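Local atomic coordinates of Sn-glycerol-3-phosphate ABC transporter substrate-binding protein UspB (Mycobacterium tuberculosis, PDB entry 4MFI), a protein that probably serves as the substrate-binding subunit of an ABC transporter and, despite its sn-glycerol-3-phosphate name, is specific for glycerophosphocholine. Residues S176-D181 and W215-A220; A233-G238 and A407-T412; N239-S244 and A251-D256. All blocks are in the same frame, centred on the assembly; numbering follows the deposited sequence.

The three contacts cluster on one side of the chain's centre, each 13 to 14 Å from the others measured between centres, and helix 232-245 connects them. Contact 1 comes first along the chain and closes before the others open, joining the start of helix 177-191 to the end of helix 211-216. Contact 3 is nested inside the long loop closed by contact 2. These two share helix 232-245: its earlier turns meet the start of helix 409-427 in contact 2, its last turns meet strand 251-254 in contact 3. Phe240 bridges back to contact 1 by touching Phe217 and Asp181. Helix 409-427, the last helix of the chain, is thereby packed against helix 232-245 of this solute-binding-protein fold.

Contact 1 (S176-D181 and W215-A220); sequences SWSEFD and WAFGGA
Trp177 and Phe217 meet where the first turn of helix 177-191 faces the end of helix 211-216. Trp177 touches twice, through CB, 3.6 Å from Phe217 CE2, and through indole atom CD1, 3.8 Å from Ala216 CB. With CG beside the backbone N (chi1 -78°), the indole presents its pyrrole edge to Ala216, whose CB lies near the ring plane. A small apolar methyl suits a place where it meets the indole edge at van der Waals distance. Phe217 sets off past the opposing helix, yet with CG anti to the carbonyl carbon (chi1 -82°) the far end of its ring comes to two neighbours: Trp177 CB, which approaches obliquely, and Ser178 OG, near the ring plane at its edge, 3.4 Å from Phe217 CE1.

One helix begins here and the other ends. Ser176 is the N-cap, its OG accepting from Glu179 N at 2.9 Å, and Gly218 takes the positive phi of a Schellman motif. Val270 and Pro293 also touch Trp177, and the Phe217 ring meets Phe240 with planes at about 50°.

No hydrogen bond crosses between the segments. Cohesion is therefore mainly apolar, and the Ser178 hydroxyl oxygen lies near the C-H edge of Phe217, where it may add a weak electrostatic attraction.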
loop_
_atom_site.group_PDB
_atom_site.type_symbol
_atom_site.label_atom_id
_atom_site.label_comp_id
_atom_site.label_asym_id
_atom_site.label_seq_id
_atom_site.Cartn_x
_atom_site.Cartn_y
_atom_site.Cartn_z
ATOM N N SER A 176 -10.957 16.016 10.140
ATOM C CA SER A 176 -11.395 14.764 10.735
ATOM C C SER A 176 -12.438 14.152 9.822
ATOM O O SER A 176 -13.076 14.860 9.029
ATOM C CB SER A 176 -11.991 14.989 12.134
ATOM O OG SER A 176 -13.199 15.739 12.072
ATOM N N TRP A 177 -12.642 12.849 9.937
ATOM C CA TRP A 177 -13.721 12.230 9.192
ATOM C C TRP A 177 -15.089 12.772 9.604
ATOM O O TRP A 177 -15.991 12.893 8.765
ATOM C CB TRP A 177 -13.638 10.703 9.295
ATOM C CG TRP A 177 -12.578 10.164 8.382
ATOM C CD1 TRP A 177 -11.346 9.682 8.733
ATOM C CD2 TRP A 177 -12.643 10.101 6.955
ATOM N NE1 TRP A 177 -10.647 9.308 7.600
ATOM C CE2 TRP A 177 -11.422 9.559 6.500
ATOM C CE3 TRP A 177 -13.620 10.446 6.016
ATOM C CZ2 TRP A 177 -11.156 9.347 5.144
ATOM C CZ3 TRP A 177 -13.354 10.239 4.671
ATOM C CH2 TRP A 177 -12.132 9.694 4.248
ATOM N N SER A 178 -15.242 13.142 10.875
ATOM C CA SER A 178 -16.503 13.717 11.324
ATOM C C SER A 178 -16.759 15.099 10.725
ATOM O O SER A 178 -17.900 15.423 10.391
ATOM C CB SER A 178 -16.587 13.721 12.849
ATOM O OG SER A 178 -16.696 12.390 13.314
ATOM N N GLU A 179 -15.711 15.904 10.550
ATOM C CA GLU A 179 -15.883 17.158 9.818
ATOM C C GLU A 179 -16.314 16.881 8.382
ATOM O O GLU A 179 -17.216 17.539 7.857
ATOM C CB GLU A 179 -14.604 17.999 9.815
ATOM C CG GLU A 179 -14.809 19.374 9.160
ATOM C CD GLU A 179 -13.525 20.151 8.929
ATOM O OE1 GLU A 179 -12.499 19.541 8.554
ATOM O OE2 GLU A 179 -13.543 21.390 9.118
ATOM N N PHE A 180 -15.677 15.902 7.740
ATOM C CA PHE A 180 -16.051 15.580 6.377
ATOM C C PHE A 180 -17.510 15.151 6.296
ATOM O O PHE A 180 -18.228 15.525 5.369
ATOM C CB PHE A 180 -15.172 14.498 5.759
ATOM C CG PHE A 180 -15.525 14.245 4.331
ATOM C CD1 PHE A 180 -15.346 15.254 3.396
ATOM C CD2 PHE A 180 -16.110 13.051 3.926
ATOM C CE1 PHE A 180 -15.719 15.087 2.070
ATOM C CE2 PHE A 180 -16.476 12.865 2.589
ATOM C CZ PHE A 180 -16.282 13.891 1.665
ATOM N N ASP A 181 -17.943 14.363 7.269
ATOM C CA ASP A 181 -19.320 13.895 7.298
ATOM C C ASP A 181 -20.306 15.062 7.424
ATOM O O ASP A 181 -21.415 15.022 6.874
ATOM C CB ASP A 181 -19.488 12.890 8.436
ATOM C CG ASP A 181 -20.888 12.345 8.521
ATOM O OD1 ASP A 181 -21.241 11.506 7.667
ATOM O OD2 ASP A 181 -21.631 12.758 9.440
ATOM N N TRP A 215 -9.104 3.370 11.822
ATOM C CA TRP A 215 -8.108 3.791 12.805
ATOM C C TRP A 215 -8.397 5.184 13.386
ATOM O O TRP A 215 -8.208 5.413 14.584
ATOM C CB TRP A 215 -6.721 3.811 12.169
ATOM C CG TRP A 215 -6.140 2.463 11.855
ATOM C CD1 TRP A 215 -6.421 1.264 12.464
ATOM C CD2 TRP A 215 -5.157 2.187 10.856
ATOM N NE1 TRP A 215 -5.661 0.263 11.896
ATOM C CE2 TRP A 215 -4.874 0.808 10.912
ATOM C CE3 TRP A 215 -4.481 2.980 9.917
ATOM C CZ2 TRP A 215 -3.950 0.205 10.061
ATOM C CZ3 TRP A 215 -3.564 2.382 9.078
ATOM C CH2 TRP A 215 -3.302 1.011 9.159
ATOM N N ALA A 216 -8.819 6.119 12.533
ATOM C CA ALA A 216 -9.084 7.485 12.970
ATOM C C ALA A 216 -10.182 7.542 14.031
ATOM O O ALA A 216 -10.183 8.425 14.898
ATOM C CB ALA A 216 -9.454 8.359 11.776
ATOM N N PHE A 217 -11.105 6.589 13.957
ATOM C CA PHE A 217 -12.222 6.497 14.895
ATOM C C PHE A 217 -11.920 5.566 16.071
ATOM O O PHE A 217 -12.786 5.327 16.914
ATOM C CB PHE A 217 -13.491 6.044 14.158
ATOM C CG PHE A 217 -14.213 7.155 13.437
ATOM C CD1 PHE A 217 -14.731 8.231 14.150
ATOM C CD2 PHE A 217 -14.403 7.115 12.057
ATOM C CE1 PHE A 217 -15.418 9.254 13.505
ATOM C CE2 PHE A 217 -15.096 8.141 11.397
ATOM C CZ PHE A 217 -15.601 9.209 12.124
ATOM N N GLY A 218 -10.688 5.058 16.136
ATOM C CA GLY A 218 -10.271 4.201 17.231
ATOM C C GLY A 218 -10.548 2.728 17.005
ATOM O O GLY A 218 -10.349 1.917 17.909
ATOM N N GLY A 219 -11.013 2.381 15.808
ATOM C CA GLY A 219 -11.252 0.996 15.452
ATOM C C GLY A 219 -10.034 0.324 14.846
ATOM O O GLY A 219 -8.999 0.960 14.612
ATOM N N ALA A 220 -10.164 -0.972 14.572
ATOM C CA ALA A 220 -9.149 -1.723 13.843
ATOM C C ALA A 220 -9.769 -3.037 13.427
ATOM O O ALA A 220 -10.722 -3.506 14.052
ATOM C CB ALA A 220 -7.938 -1.978 14.721
#

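Contact 2 (A233-G238 and A407-T412); sequences ATIAAG and ADVTKT
Ile235 and Gly238, one turn apart on helix 232-245, face the opening turn of helix 409-427. The backbones come close: Gly238 CA is 6.0 Å from Val409 CA, and Ile235 CA is 6.3 Å from Thr410 CA. Gly238 suits this place because, with no side chain, it lets Val409 CG1 come up against its CA.

Val409 fills the approach with both branches. CG1, anti to the backbone N (chi1 174°), lies against Ile235 O and Gly238 CA, while CG2 rests 3.5 Å from Gly238 O. Ile235 begins alongside the interface, but its CG2 branch reaches in, 3.6 Å from Thr410 OG1. The side chains of Ile235 and Val409 run past each other in opposite directions. The Ile235 CD1 tip also touches Thr410 OG1, so the hydroxyl oxygen sits over two methyls of one side chain.

Asp408 caps the incoming helix: its OD2 takes Lys411 N through the anti lone pair, at 2.9 Å. The carbonyl O of Asp408 is gripped by Thr412 N and, from the opposite face, by Thr412 OG1 at 2.7 Å. Ile402 of helix 391-405 packs on Val409 as well.

With no hydrogen bond between the segments, the union rests on Val409 packed against the Gly238 backbone and on Ile235 against Val409 and the Thr410 hydroxyl, while the polar bonds serve to fix the start of the second helix.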
loop_
_atom_site.group_PDB
_atom_site.type_symbol
_atom_site.label_atom_id
_atom_site.label_comp_id
_atom_site.label_asym_id
_atom_site.label_seq_id
_atom_site.Cartn_x
_atom_site.Cartn_y
_atom_site.Cartn_z
ATOM N N ALA A 233 -15.688 0.503 18.830
ATOM C CA ALA A 233 -15.137 1.560 17.984
ATOM C C ALA A 233 -15.114 1.157 16.509
ATOM O O ALA A 233 -15.344 1.984 15.626
ATOM C CB ALA A 233 -13.755 1.972 18.456
ATOM N N THR A 234 -14.853 -0.118 16.242
ATOM C CA THR A 234 -14.822 -0.606 14.869
ATOM C C THR A 234 -16.220 -0.635 14.269
ATOM O O THR A 234 -16.428 -0.235 13.120
ATOM C CB THR A 234 -14.207 -1.999 14.808
ATOM O OG1 THR A 234 -12.941 -1.961 15.477
ATOM C CG2 THR A 234 -14.015 -2.433 13.354
ATOM N N ILE A 235 -17.186 -1.111 15.045
ATOM C CA ILE A 235 -18.573 -1.086 14.593
ATOM C C ILE A 235 -19.031 0.356 14.326
ATOM O O ILE A 235 -19.723 0.624 13.342
ATOM C CB ILE A 235 -19.501 -1.813 15.590
ATOM C CG1 ILE A 235 -19.204 -3.320 15.558
ATOM C CG2 ILE A 235 -20.971 -1.541 15.263
ATOM C CD1 ILE A 235 -19.961 -4.118 16.560
ATOM N N ALA A 236 -18.617 1.291 15.177
ATOM C CA ALA A 236 -18.954 2.697 14.973
ATOM C C ALA A 236 -18.370 3.243 13.667
ATOM O O ALA A 236 -19.052 3.964 12.934
ATOM C CB ALA A 236 -18.507 3.532 16.157
ATOM N N ALA A 237 -17.112 2.906 13.375
ATOM C CA ALA A 237 -16.506 3.296 12.102
ATOM C C ALA A 237 -17.260 2.677 10.926
ATOM O O ALA A 237 -17.493 3.336 9.908
ATOM C CB ALA A 237 -15.036 2.908 12.065
ATOM N N GLY A 238 -17.659 1.416 11.072
ATOM C CA GLY A 238 -18.473 0.760 10.056
ATOM C C GLY A 238 -19.780 1.495 9.807
ATOM O O GLY A 238 -20.216 1.649 8.659
ATOM N N ALA A 407 -26.259 -3.784 4.079
ATOM C CA ALA A 407 -26.170 -4.806 5.119
ATOM C C ALA A 407 -25.852 -4.172 6.474
ATOM O O ALA A 407 -25.193 -3.123 6.558
ATOM C CB ALA A 407 -25.122 -5.846 4.760
ATOM N N ASP A 408 -26.341 -4.812 7.528
ATOM C CA ASP A 408 -26.130 -4.345 8.888
ATOM C C ASP A 408 -24.661 -4.492 9.272
ATOM O O ASP A 408 -24.061 -5.540 9.035
ATOM C CB ASP A 408 -27.005 -5.161 9.836
ATOM C CG ASP A 408 -26.897 -4.705 11.274
ATOM O OD1 ASP A 408 -27.595 -3.737 11.640
ATOM O OD2 ASP A 408 -26.132 -5.324 12.046
ATOM N N VAL A 409 -24.082 -3.450 9.863
ATOM C CA VAL A 409 -22.668 -3.487 10.238
ATOM C C VAL A 409 -22.358 -4.554 11.290
ATOM O O VAL A 409 -21.417 -5.325 11.132
ATOM C CB VAL A 409 -22.166 -2.109 10.720
ATOM C CG1 VAL A 409 -20.741 -2.207 11.246
ATOM C CG2 VAL A 409 -22.244 -1.099 9.583
ATOM N N THR A 410 -23.138 -4.606 12.365
ATOM C CA THR A 410 -22.872 -5.583 13.418
ATOM C C THR A 410 -22.989 -7.017 12.906
ATOM O O THR A 410 -22.118 -7.844 13.159
ATOM C CB THR A 410 -23.779 -5.354 14.639
ATOM O OG1 THR A 410 -23.471 -4.077 15.208
ATOM C CG2 THR A 410 -23.557 -6.425 15.695
ATOM N N LYS A 411 -24.048 -7.306 12.158
ATOM C CA LYS A 411 -24.217 -8.647 11.613
ATOM C C LYS A 411 -23.066 -9.005 10.666
ATOM O O LYS A 411 -22.497 -10.101 10.737
ATOM C CB LYS A 411 -25.561 -8.763 10.898
ATOM C CG LYS A 411 -25.788 -10.102 10.232
ATOM C CD LYS A 411 -27.012 -10.051 9.322
ATOM C CE LYS A 411 -27.120 -11.297 8.463
ATOM N NZ LYS A 411 -27.456 -12.494 9.277
ATOM N N THR A 412 -22.705 -8.065 9.799
ATOM C CA THR A 412 -21.674 -8.324 8.799
ATOM C C THR A 412 -20.308 -8.519 9.447
ATOM O O THR A 412 -19.624 -9.518 9.178
ATOM C CB THR A 412 -21.621 -7.190 7.765
ATOM O OG1 THR A 412 -22.892 -7.096 7.112
ATOM C CG2 THR A 412 -20.542 -7.448 6.723
#

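Contact 3 (N239-S244 and A251-D256); sequences NFYRNS and AAVAND
Ala251 meets Ser244 where strand 251-254 returns after a short connection from helix 232-245. Its backbone N donates to Ser244 O over 2.9 Å, a bond somewhat bent at the hydrogen. The donor stands above the carbonyl plane, 42° out of it, and so misses the lone pairs. The methyl of Ala251 points at the helix and lies 3.5 Å from both Ser244 O and Ser244 OG. A small residue fits where the CA atoms of Ala251 and Ser244 are 5.3 Å apart.

Ser244 OG sits between its own backbone N and carbonyl carbon (chi1 73°), which turns it back along the helix to donate to Tyr241 O at 2.7 Å. The same oxygen also bonds to Trp200 NE1, so this buried hydroxyl is held by two hydrogen bonds.

Ala252 directs its methyl away from the helix, and its backbone joins His198 and Trp200. Next comes Val253, whose CG2 reaches beside Tyr241 OH at 4.1 Å, the two side chains crossing at a slant. Tyr241 extends that far because CG is anti to its backbone N (chi1 163°); its hydroxyl bonds to Leu399 O, and an aliphatic valine suits the flank of a phenol committed elsewhere. Beyond Ala254, bonded to Trp200 through the backbone, Asp256 caps the following helix by accepting from Asn259 N.

Strand 251-254 runs parallel to strand 198-201 in a two-stranded sheet. Helix 232-245 touches both strands, with Trp200 edge-to-face against Tyr241, and helix 391-405 packs on Tyr241 and Val253 through Ile402 and Leu404.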
loop_
_atom_site.group_PDB
_atom_site.type_symbol
_atom_site.label_atom_id
_atom_site.label_comp_id
_atom_site.label_asym_id
_atom_site.label_seq_id
_atom_site.Cartn_x
_atom_site.Cartn_y
_atom_site.Cartn_z
ATOM N N ASN A 239 -20.410 1.963 10.881
ATOM C CA ASN A 239 -21.647 2.723 10.751
ATOM C C ASN A 239 -21.446 4.113 10.165
ATOM O O ASN A 239 -22.308 4.605 9.454
ATOM C CB ASN A 239 -22.401 2.771 12.080
ATOM C CG ASN A 239 -23.157 1.486 12.350
ATOM O OD1 ASN A 239 -22.936 0.814 13.351
ATOM N ND2 ASN A 239 -24.048 1.131 11.435
ATOM N N PHE A 240 -20.298 4.732 10.427
ATOM C CA PHE A 240 -19.952 5.991 9.765
ATOM C C PHE A 240 -19.967 5.796 8.247
ATOM O O PHE A 240 -20.565 6.576 7.499
ATOM C CB PHE A 240 -18.569 6.463 10.225
ATOM C CG PHE A 240 -17.993 7.558 9.389
ATOM C CD1 PHE A 240 -18.321 8.882 9.649
ATOM C CD2 PHE A 240 -17.107 7.277 8.357
ATOM C CE1 PHE A 240 -17.787 9.909 8.894
ATOM C CE2 PHE A 240 -16.577 8.317 7.578
ATOM C CZ PHE A 240 -16.920 9.625 7.856
ATOM N N TYR A 241 -19.308 4.730 7.808
ATOM C CA TYR A 241 -19.250 4.363 6.403
ATOM C C TYR A 241 -20.646 4.039 5.855
ATOM O O TYR A 241 -21.051 4.563 4.822
ATOM C CB TYR A 241 -18.282 3.183 6.259
ATOM C CG TYR A 241 -18.361 2.396 4.976
ATOM C CD1 TYR A 241 -19.033 1.181 4.935
ATOM C CD2 TYR A 241 -17.728 2.838 3.812
ATOM C CE1 TYR A 241 -19.084 0.435 3.778
ATOM C CE2 TYR A 241 -17.775 2.091 2.648
ATOM C CZ TYR A 241 -18.459 0.891 2.639
ATOM O OH TYR A 241 -18.521 0.136 1.492
ATOM N N ARG A 242 -21.391 3.186 6.551
ATOM C CA ARG A 242 -22.723 2.819 6.087
ATOM C C ARG A 242 -23.633 4.038 5.991
ATOM O O ARG A 242 -24.382 4.180 5.021
ATOM C CB ARG A 242 -23.354 1.770 7.006
ATOM C CG ARG A 242 -24.675 1.226 6.491
ATOM C CD ARG A 242 -25.221 0.137 7.415
ATOM N NE ARG A 242 -26.478 -0.384 6.893
ATOM C CZ ARG A 242 -27.642 0.242 7.022
ATOM N NH1 ARG A 242 -27.695 1.396 7.679
ATOM N NH2 ARG A 242 -28.745 -0.279 6.499
ATOM N N ASN A 243 -23.578 4.911 6.996
ATOM C CA ASN A 243 -24.440 6.080 7.012
ATOM C C ASN A 243 -24.063 7.081 5.931
ATOM O O ASN A 243 -24.921 7.779 5.402
ATOM C CB ASN A 243 -24.426 6.754 8.383
ATOM C CG ASN A 243 -25.114 5.929 9.440
ATOM O OD1 ASN A 243 -25.907 5.034 9.132
ATOM N ND2 ASN A 243 -24.833 6.237 10.698
ATOM N N SER A 244 -22.781 7.161 5.594
ATOM C CA SER A 244 -22.376 8.079 4.531
ATOM C C SER A 244 -23.071 7.717 3.219
ATOM O O SER A 244 -23.427 8.598 2.430
ATOM C CB SER A 244 -20.848 8.112 4.363
ATOM O OG SER A 244 -20.351 6.932 3.753
ATOM N N ALA A 251 -22.452 9.741 -0.085
ATOM C CA ALA A 251 -21.399 8.877 -0.609
ATOM C C ALA A 251 -21.968 7.694 -1.383
ATOM O O ALA A 251 -23.134 7.306 -1.206
ATOM C CB ALA A 251 -20.482 8.379 0.530
ATOM N N ALA A 252 -21.128 7.123 -2.242
ATOM C CA ALA A 252 -21.489 5.974 -3.058
ATOM C C ALA A 252 -20.306 5.026 -3.171
ATOM O O ALA A 252 -19.158 5.436 -3.013
ATOM C CB ALA A 252 -21.902 6.441 -4.442
ATOM N N VAL A 253 -20.583 3.761 -3.469
ATOM C CA VAL A 253 -19.523 2.822 -3.811
ATOM C C VAL A 253 -19.201 3.004 -5.288
ATOM O O VAL A 253 -20.090 2.942 -6.142
ATOM C CB VAL A 253 -19.963 1.379 -3.556
ATOM C CG1 VAL A 253 -18.874 0.405 -3.963
ATOM C CG2 VAL A 253 -20.299 1.193 -2.087
ATOM N N ALA A 254 -17.925 3.234 -5.582
ATOM C CA ALA A 254 -17.484 3.526 -6.943
ATOM C C ALA A 254 -16.795 2.309 -7.520
ATOM O O ALA A 254 -16.011 1.664 -6.832
ATOM C CB ALA A 254 -16.523 4.706 -6.935
ATOM N N ASN A 255 -17.058 1.995 -8.782
ATOM C CA ASN A 255 -16.351 0.886 -9.410
ATOM C C ASN A 255 -14.914 1.263 -9.757
ATOM O O ASN A 255 -13.966 0.709 -9.195
ATOM C CB ASN A 255 -17.087 0.388 -10.652
ATOM C CG ASN A 255 -16.323 -0.706 -11.384
ATOM O OD1 ASN A 255 -15.504 -1.415 -10.793
ATOM N ND2 ASN A 255 -16.583 -0.842 -12.680
ATOM N N ASP A 256 -14.751 2.199 -10.684
ATOM C CA ASP A 256 -13.418 2.678 -11.052
ATOM C C ASP A 256 -13.242 4.032 -10.391
ATOM O O ASP A 256 -13.513 5.076 -10.993
ATOM C CB ASP A 256 -13.261 2.784 -12.573
ATOM C CG ASP A 256 -11.827 3.110 -13.003
ATOM O OD1 ASP A 256 -11.064 3.711 -12.213
ATOM O OD2 ASP A 256 -11.465 2.783 -14.151
#